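Local coordinates for protein glycoside Hydrolase (PDB 5T99) that probably hydrolyses galactosidic linkages in agarose-derived sugars, as a glycoside hydrolase family 2 enzyme of a human gut bacterium, at residues A[186-191]-A[403-408]; A[199-204]-A[252-257]; A[266-271]-A[286-291]. All coordinates share one frame; numbering follows the deposited sequence.

Following the chain from the N terminus, past the sugar-binding domain, the first segment reached is on strand 180-194, one half of contact 1. The chain turns straight into strand 198-209, which pairs with strand 245-255 in contact 2 and closes a loop of 47 residues. Contact 3 then opens and shuts the hairpin of strands 268-276 and 279-288. Only after helix 388-403 of the barrel does contact 1 close, so contacts 2 and 3, in series, are both nested within it. Contact 2 belongs to one sheet of the beta-sandwich and contact 3 to the other, packed together through Ala199 and Ile290; contact 1 ties the sandwich to the barrel.

Contact 1: residues A[186-191]-A[403-408]; sequences GVYVTT and DRNHPS. With EDO (1,2-ethanediol), chain J; EDO (1,2-ethanediol), chain K.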
loop_
_atom_site.group_PDB
_atom_site.type_symbol
_atom_site.label_atom_id
_atom_site.label_comp_id
_atom_site.label_asym_id
_atom_site.label_seq_id
_atom_site.Cartn_x
_atom_site.Cartn_y
_atom_site.Cartn_z
ATOM N N GLY A 186 5.707 -18.387 13.709
ATOM C CA GLY A 186 6.066 -19.043 14.959
ATOM C C GLY A 186 6.931 -18.278 15.949
ATOM O O GLY A 186 7.304 -18.844 16.982
ATOM N N VAL A 187 7.268 -17.022 15.637
ATOM C CA VAL A 187 7.962 -16.130 16.578
ATOM C C VAL A 187 7.194 -14.816 16.716
ATOM O O VAL A 187 6.782 -14.219 15.728
ATOM C CB VAL A 187 9.409 -15.835 16.140
ATOM C CG1 VAL A 187 10.074 -14.848 17.097
ATOM C CG2 VAL A 187 10.214 -17.121 16.049
ATOM N N TYR A 188 7.028 -14.373 17.955
ATOM C CA TYR A 188 6.271 -13.183 18.284
ATOM C C TYR A 188 7.164 -12.295 19.167
ATOM O O TYR A 188 7.446 -12.649 20.307
ATOM C CB TYR A 188 4.972 -13.623 18.986
ATOM C CG TYR A 188 4.083 -12.544 19.562
ATOM C CD1 TYR A 188 4.018 -11.251 19.015
ATOM C CD2 TYR A 188 3.255 -12.834 20.656
ATOM C CE1 TYR A 188 3.162 -10.289 19.555
ATOM C CE2 TYR A 188 2.399 -11.883 21.193
ATOM C CZ TYR A 188 2.353 -10.614 20.648
ATOM O OH TYR A 188 1.504 -9.683 21.227
ATOM N N VAL A 189 7.607 -11.157 18.616
ATOM C CA VAL A 189 8.578 -10.258 19.239
ATOM C C VAL A 189 7.881 -8.991 19.727
ATOM O O VAL A 189 7.260 -8.289 18.922
ATOM C CB VAL A 189 9.655 -9.843 18.213
ATOM C CG1 VAL A 189 10.703 -8.921 18.850
ATOM C CG2 VAL A 189 10.305 -11.074 17.587
ATOM N N THR A 190 7.994 -8.695 21.023
ATOM C CA THR A 190 7.436 -7.476 21.622
ATOM C C THR A 190 8.522 -6.721 22.384
ATOM O O THR A 190 9.614 -7.259 22.599
ATOM C CB THR A 190 6.253 -7.800 22.554
ATOM O OG1 THR A 190 6.638 -8.774 23.554
ATOM C CG2 THR A 190 5.066 -8.333 21.727
ATOM N N THR A 191 8.234 -5.474 22.762
ATOM C CA THR A 191 9.181 -4.620 23.493
ATOM C C THR A 191 8.483 -3.922 24.664
ATOM O O THR A 191 8.096 -2.743 24.572
ATOM C CB THR A 191 9.868 -3.581 22.583
ATOM O OG1 THR A 191 8.887 -2.780 21.921
ATOM C CG2 THR A 191 10.729 -4.253 21.554
ATOM N N ASP A 403 1.280 -10.310 10.990
ATOM C CA ASP A 403 1.750 -8.917 11.048
ATOM C C ASP A 403 2.136 -8.356 12.426
ATOM O O ASP A 403 2.599 -7.224 12.498
ATOM C CB ASP A 403 0.708 -7.979 10.414
ATOM C CG ASP A 403 0.488 -8.253 8.945
ATOM O OD1 ASP A 403 1.254 -9.064 8.372
ATOM O OD2 ASP A 403 -0.456 -7.657 8.366
ATOM N N ARG A 404 1.987 -9.131 13.499
ATOM C CA ARG A 404 2.195 -8.597 14.851
ATOM C C ARG A 404 3.658 -8.340 15.249
ATOM O O ARG A 404 3.911 -7.958 16.388
ATOM C CB ARG A 404 1.531 -9.486 15.902
ATOM C CG ARG A 404 2.113 -10.891 16.029
ATOM C CD ARG A 404 1.236 -11.700 16.949
ATOM N NE ARG A 404 1.694 -13.063 17.132
ATOM C CZ ARG A 404 1.222 -13.899 18.058
ATOM N NH1 ARG A 404 0.266 -13.516 18.910
ATOM N NH2 ARG A 404 1.711 -15.140 18.144
ATOM N N ASN A 405 4.599 -8.579 14.340
ATOM C CA ASN A 405 5.989 -8.167 14.526
ATOM C C ASN A 405 6.395 -6.903 13.779
ATOM O O ASN A 405 7.467 -6.365 14.062
ATOM C CB ASN A 405 6.921 -9.307 14.142
ATOM C CG ASN A 405 6.643 -10.549 14.942
ATOM O OD1 ASN A 405 6.515 -10.473 16.166
ATOM N ND2 ASN A 405 6.527 -11.702 14.273
ATOM N N HIS A 406 5.583 -6.427 12.838
ATOM C CA HIS A 406 5.913 -5.190 12.113
ATOM C C HIS A 406 5.838 -3.986 13.048
ATOM O O HIS A 406 4.782 -3.727 13.617
ATOM C CB HIS A 406 4.929 -4.949 10.967
ATOM C CG HIS A 406 5.080 -5.887 9.812
ATOM N ND1 HIS A 406 6.162 -5.856 8.960
ATOM C CD2 HIS A 406 4.254 -6.849 9.335
ATOM C CE1 HIS A 406 6.004 -6.775 8.021
ATOM N NE2 HIS A 406 4.862 -7.400 8.235
ATOM N N PRO A 407 6.936 -3.237 13.218
ATOM C CA PRO A 407 6.827 -2.030 14.061
ATOM C C PRO A 407 5.975 -0.911 13.452
ATOM O O PRO A 407 5.509 -0.046 14.188
ATOM C CB PRO A 407 8.277 -1.566 14.191
ATOM C CG PRO A 407 8.945 -2.100 12.985
ATOM C CD PRO A 407 8.328 -3.451 12.781
ATOM N N SER A 408 5.782 -0.924 12.132
ATOM C CA SER A 408 4.914 0.046 11.464
ATOM C C SER A 408 3.459 -0.072 11.918
ATOM O O SER A 408 2.778 0.923 12.013
ATOM C CB SER A 408 4.989 -0.097 9.934
ATOM O OG SER A 408 4.558 -1.379 9.510
HETATM C C1 EDO J . 6.684 -5.112 17.722
HETATM O O1 EDO J . 5.919 -6.342 17.801
HETATM C C2 EDO J . 8.169 -5.353 17.422
HETATM O O2 EDO J . 8.581 -4.790 16.158
HETATM C C1 EDO K . 0.437 -16.737 21.888
HETATM O O1 EDO K . 0.502 -17.151 23.260
HETATM C C2 EDO K . -0.659 -15.708 21.641
HETATM O O2 EDO K . -1.405 -16.034 20.460
#
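Arg404 and Asn405 bring a barrel loop against Tyr188 and its neighbours Val187 and Val189, a buried interdomain contact in which the edge strand 180-194 of the family 2 beta-sandwich receives the loop that follows helix 388-403 of the TIM barrel. Asn405 works like a short piece of neighbouring strand. Its OD1 accepts the N-H of Val189, N to OD1 2.8 Å, in a nearly straight bond (176° at the hydrogen), and its ND2 donates to Val187 O at 2.9 Å, so one carboxamide satisfies two of the backbone groups, Val187 O and Val189 N, that this strand turns away from strand 198-209. Asparagine suits the place because it offers an acceptor and a donor on one flat group. The loop makes a type I turn from Asp403 to His406, and this turn presents Arg404 and Asn405 together. Such a seam, between the immunoglobulin-like domain and the catalytic barrel, is part of the multidomain architecture of family 2 glycosidases. Arg404 lies across the Tyr188 ring: CD and the guanidinium pass over the same face, with the two planes only 2° apart and their centres 3.7 Å from each other, a cation-pi stack. A chi1 of 65° tucks CG of Arg404 in over its own backbone, and from there the chain runs extended to NE, which carries the flat end over the ring. Tyr188 suits this place because its face takes up the arginine while its OH bonds to Asp442 of the barrel. Glu204, on the adjacent strand, touches Arg404 and probably steadies its charge. A 1,2-ethanediol molecule, probably from the crystallisation liquor, bridges the seam: its O1 lies 2.6 Å from Val189 O and 2.9 Å from Arg404 O, and its O2 is 2.8 Å from Asn405 O.

Contact 2: residues A[199-204]-A[252-257]; sequences AVVQIE and INMLNP. With EDO (1,2-ethanediol), chain D; EDO (1,2-ethanediol), chain K; EDO (1,2-ethanediol), chain E.
Ala199 and Met254 form a hydrogen-bonded pair in an antiparallel sheet of the immunoglobulin-like beta-sandwich of this family 2 enzyme. Met254 N reaches Ala199 O at 2.7 Å, and Ala199 N returns a bond to Met254 O. Two residues on, Val201 and Ile252 repeat the exchange, with Val201 N bound to Ile252 O at 2.9 Å; the non-hydrogen-bonded pair Val200 and Asn253 lies between them. The strands are twisted, their directions 147° apart. On the face carrying Ala199, Val201, Ile252 and Met254 the contacts are apolar. Val201 turns CG2 to the side of its backbone N, where it meets Met254 CG at 3.7 Å, while its CB lies near Ile252 CG2. The flexible methionine chain bends about CB-CG and again about CG-SD, taking its end away from strand 199-204, CE coming to rest against CE1 of Tyr268; the side chain also touches Val231 and Ala232 of the facing sheet, where Ile252 packs too. On the other face, Val200 and Asn253 run alongside each other, CG2 of the valine 3.6 Å from OD1 of the amide; a polar residue fits here, where Asn253 is exposed. Past Leu255 the chain swings back through Asn256, whose left-handed backbone (phi 46°, psi 51°) is one that asparagine adopts readily. The swing sets Pro257 CG 3.9 Å from Ala199 CB, and Ile290 touches both residues, so a small methyl suits this spot. On the outer edge of strand 245-255, a 1,2-ethanediol molecule pairs with Leu255 as another strand might: its O2 accepts from Leu255 N at 3.0 Å and its O1 donates to Leu255 O at 2.7 Å.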
loop_
_atom_site.group_PDB
_atom_site.type_symbol
_atom_site.label_atom_id
_atom_site.label_comp_id
_atom_site.label_asym_id
_atom_site.label_seq_id
_atom_site.Cartn_x
_atom_site.Cartn_y
_atom_site.Cartn_z
ATOM N N ALA A 199 15.989 -0.891 26.243
ATOM C CA ALA A 199 14.772 -1.552 25.806
ATOM C C ALA A 199 14.868 -3.008 26.211
ATOM O O ALA A 199 15.968 -3.560 26.326
ATOM C CB ALA A 199 14.614 -1.443 24.303
ATOM N N VAL A 200 13.708 -3.620 26.439
ATOM C CA VAL A 200 13.613 -5.044 26.711
ATOM C C VAL A 200 12.879 -5.655 25.538
ATOM O O VAL A 200 11.801 -5.185 25.175
ATOM C CB VAL A 200 12.847 -5.323 28.018
ATOM C CG1 VAL A 200 12.697 -6.824 28.256
ATOM C CG2 VAL A 200 13.562 -4.677 29.188
ATOM N N VAL A 201 13.490 -6.677 24.932
ATOM C CA VAL A 201 12.917 -7.406 23.806
ATOM C C VAL A 201 12.434 -8.748 24.327
ATOM O O VAL A 201 13.232 -9.553 24.790
ATOM C CB VAL A 201 13.962 -7.641 22.709
ATOM C CG1 VAL A 201 13.387 -8.504 21.594
ATOM C CG2 VAL A 201 14.474 -6.310 22.153
ATOM N N GLN A 202 11.128 -8.973 24.255
ATOM C CA GLN A 202 10.500 -10.192 24.725
ATOM C C GLN A 202 10.160 -11.021 23.498
ATOM O O GLN A 202 9.649 -10.489 22.514
ATOM C CB GLN A 202 9.237 -9.843 25.537
ATOM C CG GLN A 202 8.407 -11.034 26.013
ATOM C CD GLN A 202 7.144 -10.617 26.747
ATOM O OE1 GLN A 202 6.021 -10.899 26.311
ATOM N NE2 GLN A 202 7.316 -9.958 27.863
ATOM N N ILE A 203 10.452 -12.320 23.549
ATOM C CA ILE A 203 10.324 -13.202 22.376
ATOM C C ILE A 203 9.629 -14.502 22.747
ATOM O O ILE A 203 10.099 -15.232 23.624
ATOM C CB ILE A 203 11.693 -13.531 21.751
ATOM C CG1 ILE A 203 12.427 -12.240 21.340
ATOM C CG2 ILE A 203 11.520 -14.461 20.546
ATOM C CD1 ILE A 203 13.895 -12.439 21.021
ATOM N N GLU A 204 8.513 -14.778 22.070
ATOM C CA GLU A 204 7.810 -16.046 22.194
ATOM C C GLU A 204 8.161 -16.933 21.015
ATOM O O GLU A 204 7.932 -16.548 19.877
ATOM C CB GLU A 204 6.293 -15.852 22.232
ATOM C CG GLU A 204 5.529 -17.130 22.567
ATOM C CD GLU A 204 4.058 -17.017 22.239
ATOM O OE1 GLU A 204 3.272 -16.774 23.166
ATOM O OE2 GLU A 204 3.704 -17.147 21.055
ATOM N N ILE A 252 15.352 -10.212 26.786
ATOM C CA ILE A 252 16.737 -9.777 26.844
ATOM C C ILE A 252 16.779 -8.255 26.809
ATOM O O ILE A 252 15.968 -7.620 26.121
ATOM C CB ILE A 252 17.562 -10.405 25.701
ATOM C CG1 ILE A 252 19.049 -10.048 25.842
ATOM C CG2 ILE A 252 17.028 -9.989 24.333
ATOM C CD1 ILE A 252 19.978 -10.860 24.954
ATOM N N ASN A 253 17.713 -7.687 27.571
ATOM C CA ASN A 253 17.952 -6.241 27.611
ATOM C C ASN A 253 18.787 -5.828 26.395
ATOM O O ASN A 253 19.721 -6.535 26.003
ATOM C CB ASN A 253 18.723 -5.839 28.880
ATOM C CG ASN A 253 17.944 -6.079 30.168
ATOM O OD1 ASN A 253 16.708 -6.043 30.204
ATOM N ND2 ASN A 253 18.677 -6.306 31.250
ATOM N N MET A 254 18.412 -4.701 25.797
ATOM C CA MET A 254 19.209 -4.012 24.786
ATOM C C MET A 254 19.531 -2.646 25.367
ATOM O O MET A 254 18.647 -1.808 25.503
ATOM C CB MET A 254 18.398 -3.820 23.492
ATOM C CG MET A 254 17.901 -5.098 22.839
ATOM S SD MET A 254 19.253 -5.975 22.078
ATOM C CE MET A 254 19.447 -5.048 20.563
ATOM N N LEU A 255 20.787 -2.438 25.752
ATOM C CA LEU A 255 21.221 -1.127 26.257
ATOM C C LEU A 255 21.462 -0.160 25.092
ATOM O O LEU A 255 21.870 -0.577 24.008
ATOM C CB LEU A 255 22.467 -1.258 27.145
ATOM C CG LEU A 255 22.391 -2.262 28.312
ATOM C CD1 LEU A 255 23.650 -2.159 29.170
ATOM C CD2 LEU A 255 21.144 -2.090 29.178
ATOM N N ASN A 256 21.173 1.119 25.322
ATOM C CA ASN A 256 21.328 2.175 24.310
ATOM C C ASN A 256 20.755 1.786 22.944
ATOM O O ASN A 256 21.439 1.889 21.920
ATOM C CB ASN A 256 22.802 2.549 24.190
ATOM C CG ASN A 256 23.394 2.959 25.521
ATOM O OD1 ASN A 256 24.290 2.291 26.053
ATOM N ND2 ASN A 256 22.879 4.049 26.081
ATOM N N PRO A 257 19.488 1.324 22.933
ATOM C CA PRO A 257 18.890 0.803 21.706
ATOM C C PRO A 257 18.725 1.864 20.615
ATOM O O PRO A 257 18.595 3.051 20.915
ATOM C CB PRO A 257 17.518 0.316 22.179
ATOM C CG PRO A 257 17.198 1.247 23.300
ATOM C CD PRO A 257 18.501 1.379 24.025
HETATM C C1 EDO D . 22.857 -3.413 22.282
HETATM O O1 EDO D . 21.617 -2.705 22.293
HETATM C C2 EDO D . 22.856 -4.596 23.253
HETATM O O2 EDO D . 22.972 -4.188 24.627
HETATM C C1 EDO K . 0.437 -16.737 21.888
HETATM O O1 EDO K . 0.502 -17.151 23.260
HETATM C C2 EDO K . -0.659 -15.708 21.641
HETATM O O2 EDO K . -1.405 -16.034 20.460
HETATM C C1 EDO E . 25.979 0.583 22.115
HETATM O O1 EDO E . 25.544 -0.658 21.535
HETATM C C2 EDO E . 26.548 0.333 23.514
HETATM O O2 EDO E . 25.509 0.024 24.458
#

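Contact 3: residues A[266-271]-A[286-291]; sequences YMYKLK and TDFGIR. With EDO (1,2-ethanediol), chain J.
Tyr268 meets Phe288 across the antiparallel hairpin of strands 268-276 and 279-288, and its side chain can be followed outward. CB rests over the face of the Phe288 ring, 3.6 Å from CZ, as a CH-pi contact. Beyond CG the tyrosine ring leaves Phe288 behind: the two planes are within 15° of parallel but displaced, 5.8 Å between centroids, with little overlap of the rings. CD2 and CE2 turn instead to Ile290, whose CD1 lies 3.5 Å from CE2. Over one face of the tyrosine ring sits CE2 of Tyr266, and at the tip OH bonds to Asn258 N. With an alanine here, CB could still touch Phe288, but Ile290 CD1 would probably face a gap and Asn258 N is likely to lose its acceptor. Phe288 reaches under this strand because a chi1 of 77° swings its ring in over its own backbone; its edge then meets Leu270, CE2 of Phe288 lying 3.9 Å from CB of Leu270. Leucine and phenylalanine suit this face, which looks into the beta-sandwich and packs on Val189 of the opposing sheet. The hydrogen-bonded pairs Tyr268 with Phe288 and Leu270 with Thr286 fix the register, Tyr268 N lying 2.8 Å from Phe288 O. Where the strands part, a water accepts from Ile290 N and donates to Tyr266 O. On the opposite face Lys269 and Asp287 are exposed and extend in the same direction, yet Lys269 NZ stays 5.1 Å from Asp287 OD1, while a second water donates to that OD1 and to Tyr268 O. Cohesion across the hairpin therefore rests on backbone bonds and apolar contact on the inner face, with charge attraction outside probably adding little.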
loop_
_atom_site.group_PDB
_atom_site.type_symbol
_atom_site.label_atom_id
_atom_site.label_comp_id
_atom_site.label_asym_id
_atom_site.label_seq_id
_atom_site.Cartn_x
_atom_site.Cartn_y
_atom_site.Cartn_z
ATOM N N TYR A 266 14.870 2.596 12.304
ATOM C CA TYR A 266 15.909 1.617 12.467
ATOM C C TYR A 266 15.301 0.232 12.735
ATOM O O TYR A 266 14.459 0.085 13.613
ATOM C CB TYR A 266 16.822 2.036 13.616
ATOM C CG TYR A 266 18.081 1.224 13.702
ATOM C CD1 TYR A 266 19.291 1.728 13.211
ATOM C CD2 TYR A 266 18.070 -0.056 14.279
ATOM C CE1 TYR A 266 20.461 0.993 13.303
ATOM C CE2 TYR A 266 19.227 -0.805 14.380
ATOM C CZ TYR A 266 20.426 -0.282 13.888
ATOM O OH TYR A 266 21.576 -1.041 13.981
ATOM N N MET A 267 15.769 -0.762 11.983
ATOM C CA MET A 267 15.275 -2.125 12.043
ATOM C C MET A 267 16.367 -3.049 12.537
ATOM O O MET A 267 17.526 -2.909 12.151
ATOM C CB MET A 267 14.859 -2.590 10.644
ATOM C CG MET A 267 13.633 -1.869 10.083
ATOM S SD MET A 267 12.179 -2.125 11.108
ATOM C CE MET A 267 11.823 -3.849 10.774
ATOM N N TYR A 268 15.978 -3.986 13.390
ATOM C CA TYR A 268 16.844 -5.069 13.834
ATOM C C TYR A 268 16.389 -6.313 13.106
ATOM O O TYR A 268 15.292 -6.352 12.570
ATOM C CB TYR A 268 16.724 -5.281 15.353
ATOM C CG TYR A 268 17.440 -4.256 16.200
ATOM C CD1 TYR A 268 18.762 -4.444 16.587
ATOM C CD2 TYR A 268 16.801 -3.098 16.609
ATOM C CE1 TYR A 268 19.430 -3.508 17.372
ATOM C CE2 TYR A 268 17.454 -2.143 17.392
ATOM C CZ TYR A 268 18.768 -2.354 17.783
ATOM O OH TYR A 268 19.411 -1.424 18.562
ATOM N N LYS A 269 17.249 -7.321 13.102
ATOM C CA LYS A 269 16.944 -8.650 12.575
ATOM C C LYS A 269 17.171 -9.709 13.669
ATOM O O LYS A 269 18.241 -9.753 14.284
ATOM C CB LYS A 269 17.822 -8.936 11.361
ATOM C CG LYS A 269 17.576 -10.279 10.680
ATOM C CD LYS A 269 18.457 -10.463 9.443
ATOM C CE LYS A 269 17.945 -9.643 8.260
ATOM N NZ LYS A 269 18.838 -9.771 7.064
ATOM N N LEU A 270 16.157 -10.547 13.899
ATOM C CA LEU A 270 16.231 -11.656 14.852
ATOM C C LEU A 270 16.479 -12.956 14.106
ATOM O O LEU A 270 15.652 -13.352 13.290
ATOM C CB LEU A 270 14.920 -11.783 15.636
ATOM C CG LEU A 270 14.732 -13.040 16.495
ATOM C CD1 LEU A 270 15.778 -13.079 17.608
ATOM C CD2 LEU A 270 13.321 -13.109 17.058
ATOM N N LYS A 271 17.589 -13.624 14.410
ATOM C CA LYS A 271 17.855 -14.975 13.914
ATOM C C LYS A 271 17.594 -15.937 15.057
ATOM O O LYS A 271 18.240 -15.851 16.101
ATOM C CB LYS A 271 19.304 -15.062 13.450
ATOM C CG LYS A 271 19.820 -16.418 12.943
ATOM C CD LYS A 271 21.357 -16.427 13.003
ATOM C CE LYS A 271 22.006 -17.018 11.769
ATOM N NZ LYS A 271 23.445 -16.623 11.663
ATOM N N THR A 286 13.196 -13.088 11.815
ATOM C CA THR A 286 12.099 -12.144 12.043
ATOM C C THR A 286 12.668 -10.714 12.061
ATOM O O THR A 286 13.603 -10.415 12.805
ATOM C CB THR A 286 11.374 -12.397 13.388
ATOM O OG1 THR A 286 10.927 -13.755 13.478
ATOM C CG2 THR A 286 10.163 -11.459 13.543
ATOM N N ASP A 287 12.099 -9.830 11.249
ATOM C CA ASP A 287 12.480 -8.423 11.290
ATOM C C ASP A 287 11.626 -7.749 12.338
ATOM O O ASP A 287 10.444 -8.090 12.487
ATOM C CB ASP A 287 12.293 -7.769 9.927
ATOM C CG ASP A 287 13.351 -8.201 8.923
ATOM O OD1 ASP A 287 14.541 -8.327 9.298
ATOM O OD2 ASP A 287 13.001 -8.402 7.751
ATOM N N PHE A 288 12.227 -6.832 13.095
ATOM C CA PHE A 288 11.496 -6.101 14.132
ATOM C C PHE A 288 12.137 -4.760 14.445
ATOM O O PHE A 288 13.296 -4.526 14.103
ATOM C CB PHE A 288 11.352 -6.945 15.408
ATOM C CG PHE A 288 12.608 -7.024 16.245
ATOM C CD1 PHE A 288 12.850 -6.100 17.252
ATOM C CD2 PHE A 288 13.548 -8.026 16.026
ATOM C CE1 PHE A 288 14.006 -6.163 18.018
ATOM C CE2 PHE A 288 14.704 -8.097 16.791
ATOM C CZ PHE A 288 14.930 -7.171 17.795
ATOM N N GLY A 289 11.358 -3.895 15.092
ATOM C CA GLY A 289 11.811 -2.597 15.552
ATOM C C GLY A 289 11.520 -2.387 17.026
ATOM O O GLY A 289 10.741 -3.133 17.638
ATOM N N ILE A 290 12.154 -1.355 17.580
ATOM C CA ILE A 290 12.040 -1.018 18.987
ATOM C C ILE A 290 11.383 0.356 19.134
ATOM O O ILE A 290 12.017 1.402 18.941
ATOM C CB ILE A 290 13.418 -1.059 19.686
ATOM C CG1 ILE A 290 14.066 -2.438 19.483
ATOM C CG2 ILE A 290 13.281 -0.729 21.168
ATOM C CD1 ILE A 290 15.393 -2.649 20.202
ATOM N N ARG A 291 10.100 0.335 19.472
ATOM C CA ARG A 291 9.337 1.549 19.730
ATOM C C ARG A 291 8.200 1.202 20.666
ATOM O O ARG A 291 7.727 0.061 20.666
ATOM C CB ARG A 291 8.827 2.197 18.417
ATOM C CG ARG A 291 7.457 1.759 17.880
ATOM C CD ARG A 291 7.495 0.362 17.319
ATOM N NE ARG A 291 6.175 -0.117 16.881
ATOM C CZ ARG A 291 5.281 -0.766 17.643
ATOM N NH1 ARG A 291 4.139 -1.170 17.099
ATOM N NH2 ARG A 291 5.501 -1.020 18.940
HETATM C C1 EDO J . 6.684 -5.112 17.722
HETATM O O1 EDO J . 5.919 -6.342 17.801
HETATM C C2 EDO J . 8.169 -5.353 17.422
HETATM O O2 EDO J . 8.581 -4.790 16.158
HETATM O O HOH W 1 14.435 -0.195 16.336
HETATM O O HOH W 2 15.835 -5.816 9.486
#